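Local atomic coordinates of plantazolicin methyltransferase BamL (Bacillus amyloliquefaciens subsp. plantarum, PDB entry 5DLY), a protein that probably methylates desmethylplantazolicin, using S-adenosylmethionine, to give the antibiotic plantazolicin, and is seen here with S-adenosyl-L-homocysteine and a monoazolic analog of that substrate. Residues Lys123-Phe128 and Leu149-Ser154; Ser210-Asn215 and His259-Lys264; Val73-Asn78 and Leu102-Ser107. One frame throughout, in Å; residues are numbered along the deposited sequence.

Interaction 1: residues Lys123-Phe128 and Leu149-Ser154; sequences KQDIIF and LLSDQS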
loop_
_atom_site.group_PDB
_atom_site.type_symbol
_atom_site.label_atom_id
_atom_site.label_comp_id
_atom_site.label_asym_id
_atom_site.label_seq_id
_atom_site.Cartn_x
_atom_site.Cartn_y
_atom_site.Cartn_z
ATOM N N LYS A 123 15.171 -12.365 2.282
ATOM C CA LYS A 123 14.685 -11.128 2.884
ATOM C C LYS A 123 14.493 -10.056 1.814
ATOM O O LYS A 123 15.195 -10.038 0.789
ATOM C CB LYS A 123 15.617 -10.640 3.996
ATOM C CG LYS A 123 15.926 -11.681 5.065
ATOM C CD LYS A 123 14.689 -12.138 5.820
ATOM C CE LYS A 123 15.048 -13.131 6.922
ATOM N NZ LYS A 123 15.516 -14.435 6.371
ATOM N N GLN A 124 13.534 -9.170 2.062
ATOM C CA GLN A 124 13.090 -8.181 1.084
ATOM C C GLN A 124 13.520 -6.780 1.491
ATOM O O GLN A 124 13.457 -6.425 2.673
ATOM C CB GLN A 124 11.567 -8.218 0.961
ATOM C CG GLN A 124 11.031 -9.574 0.535
ATOM C CD GLN A 124 11.447 -9.941 -0.880
ATOM O OE1 GLN A 124 11.010 -9.320 -1.852
ATOM N NE2 GLN A 124 12.290 -10.971 -1.002
ATOM N N ASP A 125 13.942 -5.985 0.513
ATOM C CA ASP A 125 14.368 -4.614 0.767
ATOM C C ASP A 125 13.170 -3.673 0.919
ATOM O O ASP A 125 13.198 -2.752 1.736
ATOM C CB ASP A 125 15.298 -4.113 -0.346
ATOM C CG ASP A 125 16.715 -4.669 -0.242
ATOM O OD1 ASP A 125 17.091 -5.242 0.806
ATOM O OD2 ASP A 125 17.460 -4.522 -1.235
ATOM N N ILE A 126 12.129 -3.907 0.122
ATOM C CA ILE A 126 10.890 -3.137 0.203
ATOM C C ILE A 126 9.703 -4.077 0.183
ATOM O O ILE A 126 9.626 -4.967 -0.659
ATOM C CB ILE A 126 10.762 -2.133 -0.967
ATOM C CG1 ILE A 126 11.993 -1.208 -1.002
ATOM C CG2 ILE A 126 9.451 -1.351 -0.872
ATOM C CD1 ILE A 126 12.031 -0.258 -2.177
ATOM N N ILE A 127 8.793 -3.864 1.125
ATOM C CA ILE A 127 7.501 -4.526 1.136
ATOM C C ILE A 127 6.450 -3.423 1.016
ATOM O O ILE A 127 6.449 -2.475 1.794
ATOM C CB ILE A 127 7.315 -5.387 2.410
ATOM C CG1 ILE A 127 8.444 -6.424 2.521
ATOM C CG2 ILE A 127 5.939 -6.044 2.408
ATOM C CD1 ILE A 127 8.447 -7.230 3.808
ATOM N N PHE A 128 5.585 -3.533 0.012
ATOM C CA PHE A 128 4.629 -2.476 -0.324
ATOM C C PHE A 128 3.213 -2.973 -0.067
ATOM O O PHE A 128 2.837 -4.065 -0.505
ATOM C CB PHE A 128 4.803 -2.163 -1.814
ATOM C CG PHE A 128 4.118 -0.903 -2.308
ATOM C CD1 PHE A 128 3.999 0.247 -1.530
ATOM C CD2 PHE A 128 3.646 -0.863 -3.626
ATOM C CE1 PHE A 128 3.421 1.401 -2.049
ATOM C CE2 PHE A 128 3.069 0.277 -4.140
ATOM C CZ PHE A 128 2.955 1.413 -3.352
ATOM N N LEU A 149 10.401 -10.866 7.257
ATOM C CA LEU A 149 10.956 -10.899 5.903
ATOM C C LEU A 149 11.780 -9.661 5.549
ATOM O O LEU A 149 12.353 -9.600 4.469
ATOM C CB LEU A 149 9.840 -11.107 4.866
ATOM C CG LEU A 149 9.279 -12.522 4.733
ATOM C CD1 LEU A 149 8.086 -12.520 3.788
ATOM C CD2 LEU A 149 10.353 -13.481 4.234
ATOM N N LEU A 150 11.848 -8.690 6.447
ATOM C CA LEU A 150 12.621 -7.468 6.177
ATOM C C LEU A 150 14.124 -7.725 6.197
ATOM O O LEU A 150 14.638 -8.391 7.103
ATOM C CB LEU A 150 12.265 -6.364 7.170
ATOM C CG LEU A 150 10.895 -5.707 7.016
ATOM C CD1 LEU A 150 10.659 -4.792 8.214
ATOM C CD2 LEU A 150 10.745 -4.956 5.694
ATOM N N SER A 151 14.814 -7.211 5.183
ATOM C CA SER A 151 16.275 -7.259 5.132
ATOM C C SER A 151 16.867 -6.307 6.169
ATOM O O SER A 151 16.143 -5.532 6.819
ATOM C CB SER A 151 16.772 -6.905 3.726
ATOM O OG SER A 151 16.714 -5.503 3.511
ATOM N N ASP A 152 18.188 -6.346 6.318
ATOM C CA ASP A 152 18.864 -5.466 7.269
ATOM C C ASP A 152 18.728 -3.976 6.923
ATOM O O ASP A 152 18.870 -3.135 7.797
ATOM C CB ASP A 152 20.345 -5.847 7.398
ATOM C CG ASP A 152 20.548 -7.220 8.021
ATOM O OD1 ASP A 152 19.605 -7.742 8.647
ATOM O OD2 ASP A 152 21.663 -7.777 7.901
ATOM N N GLN A 153 18.465 -3.670 5.652
ATOM C CA GLN A 153 18.211 -2.298 5.196
ATOM C C GLN A 153 16.930 -2.300 4.378
ATOM O O GLN A 153 16.937 -2.631 3.190
ATOM C CB GLN A 153 19.372 -1.776 4.348
ATOM C CG GLN A 153 20.643 -1.507 5.145
ATOM C CD GLN A 153 21.779 -0.991 4.285
ATOM O OE1 GLN A 153 22.089 -1.559 3.238
ATOM N NE2 GLN A 153 22.405 0.091 4.722
ATOM N N SER A 154 15.821 -1.924 5.006
ATOM C CA SER A 154 14.521 -2.181 4.393
ATOM C C SER A 154 13.406 -1.324 4.959
ATOM O O SER A 154 13.540 -0.706 6.016
ATOM C CB SER A 154 14.137 -3.655 4.584
ATOM O OG SER A 154 14.042 -3.942 5.974
#
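Q124 and L150 pair as a short parallel beta bridge, gripped by two backbone hydrogen bonds. Q124 N donates to L149 O at 2.7 Å, and S151 N returns a bond to Q124 O at 3.0 Å, the donor lying about 40° above the carbonyl plane. Just beyond the bridge, S151 OG gives its proton to D125 OD1 at 2.7 Å, on the anti lone pair of that oxygen. With chi1 at 77°, S151 tucks OG between its own backbone N and carbonyl carbon, turned toward the carboxylate. S154 OG ties the corner at 152-153 from inside, donating to S151 O at 2.8 Å, and S154 CA comes 3.0 Å from D125 O, a bent CA-H...O contact. I127 CD1 meets L150 CD2 at 3.7 Å, the two side chains at a slant to each other. At the exposed start of its segment, K123 rests CB on S151 CA at 3.6 Å. The contact lies in a beta-alpha-beta crossover of the Rossmann-like methyltransferase fold: strand 124-130, helix 139-148, then the neighbouring parallel strand 154-160. K122 O occupies the amide NE2 of Q124. Farther out, D125 OD2 takes a salt bridge from R58 and the N-H of Y61. Both oxygens of this buried aspartate are thus held, by a hydroxyl on one and by a guanidinium and an amide on the other, which fixes the carboxylate's rotation and probably stabilises its negative charge.

Interaction 2: residues Ser210-Asn215 and His259-Lys264; sequences SFHVGN and HGWIIK
S210 and I263 begin an antiparallel ladder that runs through H212-W261 to G214-H259, each a hydrogen-bonded pair. Strand 258-265 lies between 154-160 and the outermost strand 209-214, completing the 3-2-1-4-5-7-6 strand order of class I methyltransferases. Backbone bonds carry most of the contact: W261 N reaches H212 O at 2.8 Å, and I263 N reaches S210 O at the same length. At the non-hydrogen-bonded pairs F211-I262 and V213-G260, CA-H...O contacts fill in, the shortest being F211 CA to W261 O at 3.0 Å.

Among the polar side chains, H259 lays its ring edge toward G214 O, which receives the backbone N of H259 at 3.0 Å and, weakly, its ND1 at 3.3 Å. One water joins S210 OG (2.8 Å) to I263 O (3.0 Å).

The rings of H212 and W261 share one face, and F221 stacks on both. With CG beside its backbone N (chi1 -55°), W261 turns the edge of its indole to H212 O, CD1 being 3.9 Å away. F211 and V213, on the other face, meet helix 192-203.

The indole N-H of W261 and NE2 of H212 are satisfied by the carbonyls of G219 and G220, which probably fixes the rotation of both rings and ties the 219-220 segment to the last two strands of the sheet.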
loop_
_atom_site.group_PDB
_atom_site.type_symbol
_atom_site.label_atom_id
_atom_site.label_comp_id
_atom_site.label_asym_id
_atom_site.label_seq_id
_atom_site.Cartn_x
_atom_site.Cartn_y
_atom_site.Cartn_z
ATOM N N SER A 210 11.894 0.821 13.372
ATOM C CA SER A 210 11.157 2.008 13.796
ATOM C C SER A 210 9.935 2.213 12.914
ATOM O O SER A 210 9.741 1.483 11.949
ATOM C CB SER A 210 12.071 3.236 13.720
ATOM O OG SER A 210 12.493 3.456 12.385
ATOM N N PHE A 211 9.104 3.191 13.255
ATOM C CA PHE A 211 7.944 3.515 12.427
ATOM C C PHE A 211 7.744 5.012 12.250
ATOM O O PHE A 211 8.246 5.821 13.026
ATOM C CB PHE A 211 6.657 2.863 12.974
ATOM C CG PHE A 211 5.990 3.637 14.081
ATOM C CD1 PHE A 211 6.365 3.447 15.411
ATOM C CD2 PHE A 211 4.971 4.546 13.796
ATOM C CE1 PHE A 211 5.745 4.159 16.430
ATOM C CE2 PHE A 211 4.346 5.261 14.810
ATOM C CZ PHE A 211 4.734 5.064 16.130
ATOM N N HIS A 212 6.994 5.373 11.212
ATOM C CA HIS A 212 6.498 6.731 11.058
ATOM C C HIS A 212 5.108 6.670 10.455
ATOM O O HIS A 212 4.853 5.853 9.567
ATOM C CB HIS A 212 7.411 7.575 10.166
ATOM C CG HIS A 212 6.931 8.984 9.981
ATOM N ND1 HIS A 212 7.302 10.015 10.819
ATOM C CD2 HIS A 212 6.093 9.527 9.068
ATOM C CE1 HIS A 212 6.728 11.137 10.418
ATOM N NE2 HIS A 212 5.987 10.868 9.357
ATOM N N VAL A 213 4.220 7.536 10.929
ATOM C CA VAL A 213 2.877 7.655 10.363
ATOM C C VAL A 213 2.563 9.129 10.138
ATOM O O VAL A 213 2.988 9.991 10.914
ATOM C CB VAL A 213 1.792 6.998 11.254
ATOM C CG1 VAL A 213 0.431 7.033 10.588
ATOM C CG2 VAL A 213 2.130 5.546 11.573
ATOM N N GLY A 214 1.826 9.417 9.066
ATOM C CA GLY A 214 1.426 10.787 8.766
ATOM C C GLY A 214 0.377 10.798 7.680
ATOM O O GLY A 214 0.233 9.828 6.938
ATOM N N ASN A 215 -0.363 11.894 7.584
ATOM C CA ASN A 215 -1.364 12.001 6.530
ATOM C C ASN A 215 -1.017 13.016 5.448
ATOM O O ASN A 215 -1.832 13.286 4.564
ATOM C CB ASN A 215 -2.764 12.231 7.109
ATOM C CG ASN A 215 -2.883 13.535 7.859
ATOM O OD1 ASN A 215 -2.004 14.393 7.794
ATOM N ND2 ASN A 215 -3.982 13.689 8.586
ATOM N N HIS A 259 -0.352 7.189 5.655
ATOM C CA HIS A 259 0.954 6.751 5.166
ATOM C C HIS A 259 1.742 6.218 6.346
ATOM O O HIS A 259 1.928 6.928 7.331
ATOM C CB HIS A 259 1.715 7.917 4.530
ATOM C CG HIS A 259 0.970 8.583 3.423
ATOM N ND1 HIS A 259 -0.030 9.499 3.658
ATOM C CD2 HIS A 259 1.069 8.465 2.075
ATOM C CE1 HIS A 259 -0.526 9.909 2.505
ATOM N NE2 HIS A 259 0.131 9.312 1.532
ATOM N N GLY A 260 2.178 4.965 6.265
ATOM C CA GLY A 260 2.897 4.333 7.374
ATOM C C GLY A 260 4.162 3.668 6.887
ATOM O O GLY A 260 4.176 3.072 5.805
ATOM N N TRP A 261 5.235 3.813 7.663
ATOM C CA TRP A 261 6.510 3.166 7.372
ATOM C C TRP A 261 6.958 2.341 8.554
ATOM O O TRP A 261 6.870 2.789 9.709
ATOM C CB TRP A 261 7.620 4.190 7.082
ATOM C CG TRP A 261 7.322 5.176 6.003
ATOM C CD1 TRP A 261 6.549 6.291 6.109
ATOM C CD2 TRP A 261 7.809 5.145 4.657
ATOM N NE1 TRP A 261 6.506 6.956 4.908
ATOM C CE2 TRP A 261 7.281 6.280 4.000
ATOM C CE3 TRP A 261 8.657 4.278 3.945
ATOM C CZ2 TRP A 261 7.547 6.559 2.657
ATOM C CZ3 TRP A 261 8.923 4.556 2.603
ATOM C CH2 TRP A 261 8.366 5.689 1.974
ATOM N N ILE A 262 7.427 1.131 8.259
ATOM C CA ILE A 262 8.140 0.295 9.212
ATOM C C ILE A 262 9.546 0.144 8.632
ATOM O O ILE A 262 9.732 -0.443 7.559
ATOM C CB ILE A 262 7.426 -1.058 9.416
ATOM C CG1 ILE A 262 6.084 -0.850 10.122
ATOM C CG2 ILE A 262 8.261 -2.006 10.266
ATOM C CD1 ILE A 262 5.095 -1.978 9.901
ATOM N N ILE A 263 10.527 0.711 9.331
ATOM C CA ILE A 263 11.878 0.887 8.795
ATOM C C ILE A 263 12.879 0.048 9.584
ATOM O O ILE A 263 12.960 0.166 10.803
ATOM C CB ILE A 263 12.293 2.377 8.852
ATOM C CG1 ILE A 263 11.351 3.224 7.987
ATOM C CG2 ILE A 263 13.744 2.565 8.407
ATOM C CD1 ILE A 263 11.107 4.617 8.533
ATOM N N LYS A 264 13.616 -0.810 8.889
ATOM C CA LYS A 264 14.665 -1.593 9.541
ATOM C C LYS A 264 16.048 -1.159 9.065
ATOM O O LYS A 264 16.337 -1.112 7.863
ATOM C CB LYS A 264 14.455 -3.107 9.358
ATOM C CG LYS A 264 15.437 -3.964 10.153
ATOM C CD LYS A 264 15.080 -5.436 10.055
ATOM C CE LYS A 264 16.042 -6.298 10.862
ATOM N NZ LYS A 264 15.513 -7.680 11.016
HETATM O O HOH W 1 14.828 1.956 12.237
#

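Interaction 3: residues Val73-Asn78 and Leu102-Ser107; sequences VIQYLN and LGINAS
I74, Q75 and N78 belong to the Rossmann-like fold of class I methyltransferases, on helix 72-80, which follows the first strand 62-66 and the glycine-rich turn whose G67 and G69 line the S-adenosyl-L-homocysteine pocket. This helix packs against I104 and its neighbours in the connection that leaves helix 93-101 and leads into the edge strand 107-110. I104 is the centre of the contact and spreads its branches over the helix surface. Its CD1 lies 3.7 Å from Q75 CA and just as far from Q75 NE2, the two side chains crossing at about a right angle. Q75 starts with CG anti to the backbone N (chi1 -180°) and then bends at chi2, which brings its amide back over the isoleucine. Its OE1 reaches the leucine methyl L102 CD2 at 3.8 Å. The other branch, I104 CG2, approaches the amide of N78, 3.6 Å from N78 OD1, the two side chains lying alongside and running in opposing senses. Deeper in, I74 CG2 touches A106 CB at 3.7 Å, and both residues also rest on L86 of strand 85-90, so the apolar part of the contact ends on the sheet. The chain reaches this position through G103, which has positive phi where it leaves the helix, and then through an inverse gamma turn centred on N105. A water bridges the two segments, donating to N78 OD1 at 2.8 Å and accepting from N105 N, also at 2.8 Å.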
loop_
_atom_site.group_PDB
_atom_site.type_symbol
_atom_site.label_atom_id
_atom_site.label_comp_id
_atom_site.label_asym_id
_atom_site.label_seq_id
_atom_site.Cartn_x
_atom_site.Cartn_y
_atom_site.Cartn_z
ATOM N N VAL A 73 1.473 -2.422 -10.325
ATOM C CA VAL A 73 2.632 -1.891 -9.606
ATOM C C VAL A 73 3.909 -2.600 -10.041
ATOM O O VAL A 73 4.944 -1.971 -10.254
ATOM C CB VAL A 73 2.434 -1.963 -8.069
ATOM C CG1 VAL A 73 3.755 -1.782 -7.326
ATOM C CG2 VAL A 73 1.438 -0.905 -7.629
ATOM N N ILE A 74 3.835 -3.916 -10.182
ATOM C CA ILE A 74 4.981 -4.685 -10.632
ATOM C C ILE A 74 5.338 -4.336 -12.079
ATOM O O ILE A 74 6.518 -4.228 -12.419
ATOM C CB ILE A 74 4.750 -6.188 -10.372
ATOM C CG1 ILE A 74 4.974 -6.460 -8.875
ATOM C CG2 ILE A 74 5.650 -7.054 -11.249
ATOM C CD1 ILE A 74 4.477 -7.796 -8.385
ATOM N N GLN A 75 4.331 -4.101 -12.912
ATOM C CA GLN A 75 4.597 -3.626 -14.270
ATOM C C GLN A 75 5.380 -2.304 -14.275
ATOM O O GLN A 75 6.358 -2.156 -15.022
ATOM C CB GLN A 75 3.303 -3.503 -15.073
ATOM C CG GLN A 75 3.539 -3.019 -16.494
ATOM C CD GLN A 75 2.800 -3.841 -17.517
ATOM O OE1 GLN A 75 1.580 -3.778 -17.615
ATOM N NE2 GLN A 75 3.543 -4.625 -18.289
ATOM N N TYR A 76 4.946 -1.357 -13.440
ATOM C CA TYR A 76 5.617 -0.067 -13.300
ATOM C C TYR A 76 7.078 -0.254 -12.916
ATOM O O TYR A 76 7.961 0.367 -13.513
ATOM C CB TYR A 76 4.909 0.788 -12.242
ATOM C CG TYR A 76 5.472 2.187 -12.089
ATOM C CD1 TYR A 76 6.527 2.448 -11.219
ATOM C CD2 TYR A 76 4.930 3.249 -12.801
ATOM C CE1 TYR A 76 7.040 3.731 -11.067
ATOM C CE2 TYR A 76 5.438 4.535 -12.663
ATOM C CZ TYR A 76 6.487 4.771 -11.797
ATOM O OH TYR A 76 6.979 6.053 -11.664
ATOM N N LEU A 77 7.328 -1.109 -11.926
ATOM C CA LEU A 77 8.683 -1.377 -11.445
ATOM C C LEU A 77 9.542 -2.048 -12.513
ATOM O O LEU A 77 10.724 -1.723 -12.650
ATOM C CB LEU A 77 8.653 -2.215 -10.165
ATOM C CG LEU A 77 8.178 -1.444 -8.928
ATOM C CD1 LEU A 77 7.798 -2.397 -7.807
ATOM C CD2 LEU A 77 9.250 -0.462 -8.470
ATOM N N ASN A 78 8.933 -2.967 -13.263
ATOM C CA ASN A 78 9.582 -3.652 -14.388
ATOM C C ASN A 78 10.060 -2.691 -15.480
ATOM O O ASN A 78 11.065 -2.948 -16.152
ATOM C CB ASN A 78 8.634 -4.699 -14.984
ATOM C CG ASN A 78 9.227 -5.412 -16.186
ATOM O OD1 ASN A 78 10.154 -6.204 -16.051
ATOM N ND2 ASN A 78 8.689 -5.132 -17.364
ATOM N N LEU A 102 0.733 -10.883 -18.132
ATOM C CA LEU A 102 1.616 -9.779 -18.527
ATOM C C LEU A 102 2.958 -10.254 -19.084
ATOM O O LEU A 102 3.599 -9.535 -19.852
ATOM C CB LEU A 102 1.850 -8.805 -17.365
ATOM C CG LEU A 102 0.606 -8.084 -16.831
ATOM C CD1 LEU A 102 0.953 -7.280 -15.585
ATOM C CD2 LEU A 102 -0.032 -7.199 -17.897
ATOM N N GLY A 103 3.381 -11.452 -18.682
ATOM C CA GLY A 103 4.640 -12.038 -19.136
ATOM C C GLY A 103 5.859 -11.260 -18.678
ATOM O O GLY A 103 6.821 -11.116 -19.427
ATOM N N ILE A 104 5.802 -10.750 -17.447
ATOM C CA ILE A 104 6.894 -10.007 -16.823
ATOM C C ILE A 104 7.781 -10.952 -16.023
ATOM O O ILE A 104 7.309 -11.951 -15.486
ATOM C CB ILE A 104 6.341 -8.934 -15.847
ATOM C CG1 ILE A 104 5.591 -7.846 -16.611
ATOM C CG2 ILE A 104 7.445 -8.315 -14.996
ATOM C CD1 ILE A 104 4.736 -6.975 -15.719
ATOM N N ASN A 105 9.065 -10.621 -15.937
ATOM C CA ASN A 105 9.976 -11.338 -15.071
ATOM C C ASN A 105 9.675 -10.993 -13.605
ATOM O O ASN A 105 10.284 -10.092 -13.024
ATOM C CB ASN A 105 11.427 -11.025 -15.446
ATOM C CG ASN A 105 12.430 -11.829 -14.643
ATOM O OD1 ASN A 105 12.130 -12.923 -14.153
ATOM N ND2 ASN A 105 13.637 -11.292 -14.509
ATOM N N ALA A 106 8.708 -11.718 -13.043
ATOM C CA ALA A 106 8.235 -11.534 -11.666
ATOM C C ALA A 106 7.517 -12.800 -11.221
ATOM O O ALA A 106 7.035 -13.561 -12.061
ATOM C CB ALA A 106 7.285 -10.351 -11.586
ATOM N N SER A 107 7.459 -13.021 -9.908
ATOM C CA SER A 107 6.737 -14.151 -9.320
ATOM C C SER A 107 5.398 -13.689 -8.755
ATOM O O SER A 107 5.341 -12.748 -7.958
ATOM C CB SER A 107 7.558 -14.798 -8.204
ATOM O OG SER A 107 8.752 -15.373 -8.702
HETATM O O HOH W 2 10.165 -8.595 -17.558
#

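Interactions 1 and 2 belong to one mixed sheet and meet directly: S154 O lies 2.9 Å from K264 N, a probable hydrogen bond that joins strand 154-160 to strand 258-265. Their centres are about 14 Å apart. Interaction 3 lies on the opposite side of the chain's centre from interaction 2, with nearest atoms about 12 Å apart, and meets interaction 1 where F128 CD2 packs on V73 CG1 at 3.8 Å. The contacting side chains stand back from the ligands. Those of I74 and I127 lie about 9 and 11 Å from S-adenosyl-L-homocysteine, and about 9 and 8 Å from its binding residues D90 and A113; that of H259 lies about 10 Å from the thiazole substrate analog.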